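Long-range contacts in conserved hypothetical protein (Sulfolobus solfataricus, PDB 2FNA), which probably hydrolyses ATP as an archaeal AAA+ ATPase, pairing a P-loop nucleotide-binding domain, here holding ADP, with a C-terminal winged-helix domain: residues Y269-I274 and I352-S357; L246-F251 and I263-E268; L293-T298 and N327-L332. All blocks are in the same frame, centred on the assembly; numbering follows the deposited sequence. Where two conformers were deposited one is given.

Contact 1: residues Y269-I274 and I352-S357. With EDO (1,2-ethanediol), chain G.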
# COMPACT_ATOMS: atom_id res chain seq x y z
N TYR A 269 17.17 3.88 10.40
CA TYR A 269 16.61 3.62 9.08
C TYR A 269 15.10 3.91 9.05
O TYR A 269 14.62 4.58 8.12
CB TYR A 269 16.90 2.17 8.61
CG TYR A 269 16.06 1.70 7.43
CD1 TYR A 269 16.24 2.23 6.15
CD2 TYR A 269 15.08 0.71 7.59
CE1 TYR A 269 15.44 1.81 5.08
CE2 TYR A 269 14.32 0.28 6.53
CZ TYR A 269 14.50 0.84 5.27
OH TYR A 269 13.72 0.41 4.22
N ALA A 270 14.36 3.42 10.05
CA ALA A 270 12.93 3.73 10.18
C ALA A 270 12.68 5.22 10.22
O ALA A 270 11.86 5.73 9.46
CB ALA A 270 12.35 3.09 11.44
N LYS A 271 13.41 5.95 11.06
CA LYS A 271 13.18 7.39 11.21
C LYS A 271 13.38 8.13 9.89
O LYS A 271 12.60 9.00 9.54
CB LYS A 271 14.09 7.99 12.28
CG LYS A 271 13.69 7.63 13.70
CD LYS A 271 14.67 8.23 14.75
CE LYS A 271 15.67 7.21 15.29
NZ LYS A 271 16.69 7.86 16.15
N LYS A 272 14.43 7.78 9.17
CA LYS A 272 14.73 8.40 7.87
C LYS A 272 13.61 8.11 6.88
O LYS A 272 13.09 9.02 6.20
CB LYS A 272 16.05 7.87 7.32
CG LYS A 272 17.26 8.77 7.59
CD LYS A 272 18.55 8.13 7.09
N LEU A 273 13.23 6.85 6.79
CA LEU A 273 12.17 6.48 5.88
C LEU A 273 10.83 7.11 6.26
O LEU A 273 10.17 7.69 5.42
CB LEU A 273 12.07 4.97 5.76
CG LEU A 273 11.13 4.47 4.66
CD1 LEU A 273 11.48 5.04 3.32
CD2 LEU A 273 11.21 2.92 4.64
N ILE A 274 10.45 7.07 7.53
CA ILE A 274 9.20 7.71 7.95
C ILE A 274 9.15 9.20 7.63
O ILE A 274 8.14 9.70 7.14
CB ILE A 274 8.94 7.47 9.45
CG1 ILE A 274 8.58 6.01 9.67
CG2 ILE A 274 7.84 8.43 10.00
CD1 ILE A 274 8.90 5.47 11.03
N ILE A 352 6.56 5.69 14.24
CA ILE A 352 6.08 7.02 13.87
C ILE A 352 6.09 7.95 15.11
O ILE A 352 6.43 9.13 15.01
CB ILE A 352 4.69 6.99 13.26
CG1 ILE A 352 4.70 6.18 11.98
CG2 ILE A 352 4.22 8.40 12.97
CD1 ILE A 352 3.38 6.08 11.33
N SER A 353 5.72 7.42 16.28
CA SER A 353 5.90 8.19 17.52
C SER A 353 7.34 8.57 17.66
O SER A 353 7.67 9.72 17.87
CB SER A 353 5.49 7.37 18.75
OG SER A 353 4.24 6.77 18.50
N LEU A 354 8.22 7.58 17.53
CA LEU A 354 9.63 7.81 17.71
C LEU A 354 10.15 8.88 16.76
O LEU A 354 10.89 9.75 17.18
CB LEU A 354 10.41 6.52 17.49
CG LEU A 354 11.89 6.61 17.82
CD1 LEU A 354 12.05 6.55 19.32
CD2 LEU A 354 12.69 5.51 17.12
N ALA A 355 9.76 8.80 15.49
CA ALA A 355 10.26 9.70 14.46
C ALA A 355 9.96 11.14 14.75
O ALA A 355 10.74 12.01 14.36
CB ALA A 355 9.69 9.32 13.10
N PHE A 356 8.87 11.42 15.47
CA PHE A 356 8.50 12.79 15.80
C PHE A 356 8.76 13.13 17.28
O PHE A 356 8.20 14.08 17.80
CB PHE A 356 7.03 13.07 15.45
CG PHE A 356 6.72 12.97 13.98
CD1 PHE A 356 6.90 14.05 13.14
CD2 PHE A 356 6.26 11.78 13.44
CE1 PHE A 356 6.63 13.96 11.79
CE2 PHE A 356 5.98 11.68 12.07
CZ PHE A 356 6.17 12.76 11.26
N SER A 357 9.64 12.37 17.93
CA SER A 357 9.88 12.49 19.37
C SER A 357 11.04 13.40 19.68
O SER A 357 11.21 13.80 20.83
CB SER A 357 10.19 11.11 19.97
OG SER A 357 9.11 10.23 19.75
OXT SER A 357 11.84 13.72 18.80
C1 EDO G . 10.79 -2.46 5.22
O1 EDO G . 10.67 -1.15 4.63
C2 EDO G . 12.26 -2.86 5.38
O2 EDO G . 12.49 -4.16 4.83
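The two backbones come closest at Lys271 and Ala355, with CA atoms 4.9 Å apart, and separate toward Ile274 and Ile352, whose CA atoms stand 6.7 Å from each other. Both segments are helical here, the second as far as Ala355, after which Phe356 leaves helical torsions. Such a close approach suits an alanine, because its lone methyl points at the other helix and takes up little room. Against that methyl lies the branch of Ile274: CG2 reaches Ala355 CB at 3.7 Å. The same Ile274 CG2 meets the Phe356 ring obliquely, 4.3 Å from Phe356 CE2. The longer arm of Ile274, placed beside its own backbone N and anti to the carbonyl carbon (chi1 -70°), sends CD1 to within 4.0 Å of Ile352 N. A beta-branched residue thus fills two directions at once, one arm on Ala355 and Phe356, the other on the Ile352 backbone. Lys271 contributes its aliphatic part. Lys271 CG lies 4.1 Å from Ala355 CA, and a bend at chi3 (-102°) carries Lys271 CE past Leu354 CD2 at 3.9 Å, while the ammonium forms a salt bridge with Glu268 of its own helix. Methylenes on leucine and a charge at the far end are what lysine can offer at this partly exposed border. Replacing it with an alanine would probably leave Leu354 CD2 without its methylene cover and Glu268 without its salt-bridge mate. The contact fastens the C-terminal helix 350-355 to the long helix 259-282. Ile274 also touches Trp245 of helix 243-256 and Trp337, which leads into strand 338-340, and Phe356 stacks edge-to-face with Phe278 further along helix 259-282.

Contact 2: residues L246-F251 and I263-E268. With ADP (adenosine-5'-diphosphate), chain D.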
# COMPACT_ATOMS: atom_id res chain seq x y z
N LEU A 246 10.73 -5.29 11.75
CA LEU A 246 11.24 -6.50 12.39
C LEU A 246 12.12 -7.30 11.43
O LEU A 246 13.12 -7.90 11.83
CB LEU A 246 10.06 -7.37 12.86
CG LEU A 246 9.35 -6.79 14.10
CD1 LEU A 246 8.13 -7.56 14.39
CD2 LEU A 246 10.26 -6.79 15.32
N THR A 247 11.71 -7.31 10.16
CA THR A 247 12.48 -7.94 9.07
C THR A 247 13.86 -7.31 8.89
O THR A 247 14.84 -8.03 8.77
CB THR A 247 11.70 -7.82 7.74
OG1 THR A 247 10.42 -8.43 7.86
CG2 THR A 247 12.43 -8.50 6.54
N TYR A 248 13.92 -5.98 8.80
CA TYR A 248 15.17 -5.25 8.69
C TYR A 248 16.07 -5.54 9.90
O TYR A 248 17.19 -5.91 9.72
CB TYR A 248 14.88 -3.75 8.63
CG TYR A 248 16.07 -2.90 8.24
CD1 TYR A 248 16.38 -2.69 6.90
CD2 TYR A 248 16.88 -2.29 9.20
CE1 TYR A 248 17.48 -1.90 6.52
CE2 TYR A 248 17.97 -1.52 8.82
CZ TYR A 248 18.26 -1.32 7.49
OH TYR A 248 19.38 -0.54 7.08
N PHE A 249 15.54 -5.43 11.12
CA PHE A 249 16.26 -5.81 12.33
C PHE A 249 16.85 -7.20 12.22
O PHE A 249 17.99 -7.41 12.54
CB PHE A 249 15.37 -5.79 13.58
CG PHE A 249 16.03 -6.46 14.76
CD1 PHE A 249 16.98 -5.77 15.52
CD2 PHE A 249 15.75 -7.78 15.08
CE1 PHE A 249 17.62 -6.38 16.56
CE2 PHE A 249 16.40 -8.38 16.13
CZ PHE A 249 17.35 -7.68 16.87
N GLY A 250 16.03 -8.17 11.80
CA GLY A 250 16.49 -9.54 11.71
C GLY A 250 17.63 -9.63 10.72
O GLY A 250 18.61 -10.30 10.97
N PHE A 251 17.52 -8.91 9.61
CA PHE A 251 18.56 -8.93 8.62
C PHE A 251 19.86 -8.35 9.20
O PHE A 251 20.93 -8.97 9.08
CB PHE A 251 18.15 -8.17 7.34
CG PHE A 251 19.21 -8.22 6.26
CD1 PHE A 251 20.32 -7.42 6.34
CD2 PHE A 251 19.10 -9.10 5.20
CE1 PHE A 251 21.36 -7.49 5.39
CE2 PHE A 251 20.10 -9.18 4.25
CZ PHE A 251 21.23 -8.36 4.33
N ILE A 263 19.46 -2.88 16.63
CA ILE A 263 18.33 -2.03 17.03
C ILE A 263 18.50 -0.58 16.61
O ILE A 263 17.55 -0.01 16.06
CB ILE A 263 18.09 -2.09 18.55
CG1 ILE A 263 17.41 -3.43 18.87
CG2 ILE A 263 17.21 -0.90 19.03
CD1 ILE A 263 17.28 -3.74 20.31
N ASN A 264 19.67 0.01 16.89
CA ASN A 264 19.89 1.40 16.59
C ASN A 264 19.87 1.63 15.09
O ASN A 264 19.32 2.62 14.62
CB ASN A 264 21.21 1.90 17.21
CG ASN A 264 21.13 2.07 18.72
OD1 ASN A 264 20.09 2.47 19.26
ND2 ASN A 264 22.23 1.79 19.41
N GLN A 265 20.48 0.73 14.33
CA GLN A 265 20.44 0.86 12.88
C GLN A 265 19.01 0.79 12.32
O GLN A 265 18.65 1.52 11.37
CB GLN A 265 21.33 -0.21 12.22
CG GLN A 265 21.32 -0.12 10.71
CD GLN A 265 22.58 -0.69 10.09
OE1 GLN A 265 23.60 -0.87 10.76
NE2 GLN A 265 22.52 -0.96 8.79
N THR A 266 18.19 -0.07 12.91
CA THR A 266 16.78 -0.20 12.49
C THR A 266 15.99 1.06 12.80
O THR A 266 15.28 1.59 11.94
CB THR A 266 16.07 -1.38 13.17
OG1 THR A 266 16.75 -2.60 12.85
CG2 THR A 266 14.63 -1.48 12.69
N LEU A 267 16.12 1.51 14.03
CA LEU A 267 15.56 2.80 14.43
C LEU A 267 15.98 3.95 13.54
O LEU A 267 15.13 4.74 13.13
CB LEU A 267 15.91 3.09 15.87
CG LEU A 267 15.29 2.10 16.86
CD1 LEU A 267 15.65 2.53 18.28
CD2 LEU A 267 13.79 2.01 16.72
N GLU A 268 17.26 4.06 13.21
CA GLU A 268 17.70 5.20 12.39
C GLU A 268 17.19 5.10 10.95
O GLU A 268 16.80 6.11 10.35
CB GLU A 268 19.23 5.38 12.42
CG GLU A 268 19.83 5.55 13.82
CD GLU A 268 19.19 6.67 14.67
OE1 GLU A 268 18.91 7.77 14.13
OE2 GLU A 268 18.98 6.43 15.90
PB ADP D . 3.61 -3.38 2.28
O1B ADP D . 2.43 -3.68 3.14
O2B ADP D . 4.24 -2.04 2.64
O3B ADP D . 3.46 -3.62 0.82
PA ADP D . 5.79 -5.35 2.01
O1A ADP D . 5.22 -6.56 1.33
O2A ADP D . 6.52 -4.48 1.06
O3A ADP D . 4.74 -4.46 2.86
O5' ADP D . 6.64 -5.89 3.24
C5' ADP D . 7.50 -5.04 4.01
C4' ADP D . 8.76 -5.80 4.42
O4' ADP D . 8.48 -6.74 5.45
C3' ADP D . 9.38 -6.61 3.33
O3' ADP D . 10.79 -6.70 3.63
C2' ADP D . 8.78 -7.99 3.48
O2' ADP D . 9.62 -9.02 2.99
C1' ADP D . 8.68 -8.06 4.98
N9 ADP D . 7.55 -8.83 5.50
C8 ADP D . 6.33 -8.34 5.81
N7 ADP D . 5.56 -9.30 6.32
C5 ADP D . 6.29 -10.44 6.32
C6 ADP D . 6.09 -11.85 6.74
N6 ADP D . 4.90 -12.25 7.25
N1 ADP D . 7.12 -12.72 6.60
C2 ADP D . 8.32 -12.34 6.11
N3 ADP D . 8.57 -11.08 5.72
C4 ADP D . 7.61 -10.12 5.81
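Thr266 OG1 hydrogen-bonds to Ala262 O one turn back in its own helix and presses on the neighbouring helix, 3.3 Å from Phe249 CA. Its place beside the backbone N (chi1 -60°) allows both, and with the hydroxyl satisfied internally a threonine can sit in this buried interface. The Tyr248 ring presents an edge to the same oxygen, which lies in the ring plane 3.7 Å from Tyr248 CD2. Further out, Tyr248 OH and Gln265 NE2 approach to 3.6 Å, with ring and amide planes 55° apart; both side chains are amphipathic, as suits the partly exposed side. On the buried side the apolar Phe249 and Ile263 run side by side, Phe249 CE1 packing on Ile263 CG1 at 3.8 Å. The short segments run roughly antiparallel, with 141° between their directions and a closest axis approach of 9.0 Å, as consecutive helices of a helical hairpin. Thr247, next to these residues, belongs to the ADP pocket, with OG1 3.4 Å from C1' of the ribose. The hairpin is consistent with part of the helical lid of AAA+ proteins: Phe249 also packs on Phe222 of helix 211-225 and Val235 of helix 232-239, and Thr266 meets Ile239.

Contact 3: residues L293-T298 and N327-L332. With EDO (1,2-ethanediol), chain J.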
# COMPACT_ATOMS: atom_id res chain seq x y z
N LEU A 293 3.81 19.34 11.10
CA LEU A 293 4.96 18.94 11.93
C LEU A 293 4.64 19.11 13.41
O LEU A 293 4.98 18.26 14.24
CB LEU A 293 6.22 19.76 11.58
CG LEU A 293 6.98 19.29 10.33
CD1 LEU A 293 7.83 20.41 9.75
CD2 LEU A 293 7.83 18.04 10.65
N ASN A 294 3.98 20.21 13.74
CA ASN A 294 3.62 20.51 15.12
C ASN A 294 2.64 19.48 15.67
O ASN A 294 2.80 18.99 16.78
CB ASN A 294 3.02 21.90 15.20
CG ASN A 294 2.88 22.38 16.62
OD1 ASN A 294 2.04 21.89 17.38
ND2 ASN A 294 3.70 23.36 16.99
N ILE A 295 1.61 19.17 14.89
CA ILE A 295 0.60 18.17 15.28
C ILE A 295 1.22 16.82 15.58
O ILE A 295 0.84 16.16 16.55
CB ILE A 295 -0.48 18.00 14.18
CG1 ILE A 295 -1.43 19.21 14.16
CG2 ILE A 295 -1.24 16.67 14.38
CD1 ILE A 295 -2.38 19.25 12.98
N MSE A 296 2.18 16.39 14.74
CA MSE A 296 2.76 15.04 14.88
C MSE A 296 3.68 14.93 16.09
O MSE A 296 3.68 13.92 16.80
CB MSE A 296 3.50 14.64 13.61
CG MSE A 296 2.61 14.37 12.43
SE MSE A 296 1.24 13.00 12.76
CE MSE A 296 2.36 11.54 13.17
N ARG A 297 4.47 15.97 16.30
CA ARG A 297 5.27 16.08 17.51
C ARG A 297 4.36 16.08 18.73
O ARG A 297 4.63 15.41 19.72
CB ARG A 297 6.13 17.33 17.45
CG ARG A 297 7.23 17.24 16.40
CD ARG A 297 8.03 18.54 16.26
NE ARG A 297 8.77 18.55 15.00
CZ ARG A 297 9.46 19.59 14.53
NH1 ARG A 297 9.54 20.72 15.22
NH2 ARG A 297 10.09 19.49 13.35
N THR A 298 3.27 16.84 18.65
CA THR A 298 2.31 16.92 19.76
C THR A 298 1.70 15.55 20.06
O THR A 298 1.55 15.17 21.22
CB THR A 298 1.20 17.96 19.48
OG1 THR A 298 1.79 19.24 19.30
CG2 THR A 298 0.19 18.02 20.63
N ASN A 327 -9.70 19.62 9.78
CA ASN A 327 -9.17 19.26 8.46
C ASN A 327 -7.77 18.65 8.54
O ASN A 327 -7.48 17.70 7.83
CB ASN A 327 -9.19 20.49 7.54
CG ASN A 327 -8.42 20.29 6.23
OD1 ASN A 327 -8.70 19.37 5.45
ND2 ASN A 327 -7.46 21.18 5.97
N TYR A 328 -6.91 19.21 9.39
CA TYR A 328 -5.55 18.66 9.57
C TYR A 328 -5.58 17.23 10.14
O TYR A 328 -4.90 16.33 9.65
CB TYR A 328 -4.71 19.56 10.48
CG TYR A 328 -4.60 21.01 10.05
CD1 TYR A 328 -4.41 21.35 8.71
CD2 TYR A 328 -4.62 22.05 10.99
CE1 TYR A 328 -4.28 22.68 8.31
CE2 TYR A 328 -4.49 23.39 10.60
CZ TYR A 328 -4.32 23.69 9.26
OH TYR A 328 -4.19 25.00 8.84
N LEU A 329 -6.38 17.01 11.18
CA LEU A 329 -6.50 15.67 11.75
C LEU A 329 -7.18 14.70 10.81
O LEU A 329 -6.80 13.55 10.75
CB LEU A 329 -7.22 15.71 13.11
CG LEU A 329 -6.49 16.50 14.18
CD1 LEU A 329 -7.36 16.67 15.43
CD2 LEU A 329 -5.15 15.85 14.52
N THR A 330 -8.18 15.15 10.07
CA THR A 330 -8.86 14.30 9.07
C THR A 330 -7.91 13.84 7.97
O THR A 330 -7.98 12.69 7.55
CB THR A 330 -10.05 15.05 8.42
OG1 THR A 330 -11.05 15.28 9.41
CG2 THR A 330 -10.66 14.23 7.25
N GLN A 331 -7.07 14.74 7.49
CA GLN A 331 -6.11 14.39 6.47
C GLN A 331 -5.11 13.33 7.01
O GLN A 331 -4.83 12.33 6.34
CB GLN A 331 -5.39 15.64 5.95
CG GLN A 331 -6.27 16.53 5.08
CD GLN A 331 -6.81 15.77 3.87
OE1 GLN A 331 -6.06 15.41 2.97
NE2 GLN A 331 -8.11 15.51 3.86
N LEU A 332 -4.60 13.57 8.21
CA LEU A 332 -3.63 12.67 8.86
C LEU A 332 -4.24 11.29 9.06
O LEU A 332 -3.58 10.24 8.81
CB LEU A 332 -3.17 13.28 10.21
CG LEU A 332 -2.18 14.45 10.09
CD1 LEU A 332 -1.94 15.15 11.41
CD2 LEU A 332 -0.85 13.97 9.51
C1 EDO J . 10.78 16.05 12.21
O1 EDO J . 12.01 16.75 11.99
C2 EDO J . 10.91 15.13 13.43
O2 EDO J . 10.26 15.72 14.56
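Ile295 stands at the middle of the contact and touches three residues of the facing helix. Its CG2 meets Leu332 CD1 at 3.4 Å, tighter than usual for two methyl carbons, and Leu329 CD2 at 4.0 Å. Its other arm, directed beside the backbone N (chi1 -74°), brings CD1 to 3.4 Å from Tyr328 CB, the two side chains crossing at about a right angle. A branched isoleucine suits this spot because its two arms serve Leu329 and Leu332 on one side and Tyr328 on the other. The unbranched, flexible chain of methionine at Met296, here carrying selenium, bends at chi2 and chi3 and can fold against leucine methyls, with Met296 SE 4.0 Å from Leu332 CD2. With the axes of the short segments 11.2 Å apart and inclined at 71°, side chains rather than backbones bridge the gap. This is part of the core of what the three helices and two-stranded wing mark as a winged-helix domain, consistent with the MCM C-terminal family; helix 322-334, by its order before the wing, probably corresponds to the recognition helix. The near part of the Tyr328 ring still meets Ile295 CD1 obliquely, while its far end leads away to Tyr292, edge-to-face, and to Arg291, hydrogen-bonded to the hydroxyl. Next outward, Val308 of helix 305-316 touches Ile295, Ile338 of the first wing strand packs on Met296, Leu329 and Leu332, and Phe278 of helix 259-282 covers Met296 and Leu332.

Helix 259-282 is the common thread: it supplies one side of both contact 2 and contact 1, whose centres are about 12 Å apart. These two touch directly, Tyr269 CE2 lying 3.6 Å from Tyr248 CD1 in a stack of the two rings. Contact 3, nested within the chain loop that contact 1 closes, has its centre about 15 Å from that of contact 1, and Phe356 CD1 rests 3.5 Å from Met296 CB. Contacts 2 and 3 do not meet; with their centres about 27 Å apart, contact 1 lies between them. Segment 246-251 of contact 2 reaches the ADP through Thr247, whereas the Ile274 side chain of contact 1 is about 12 Å from the nucleotide.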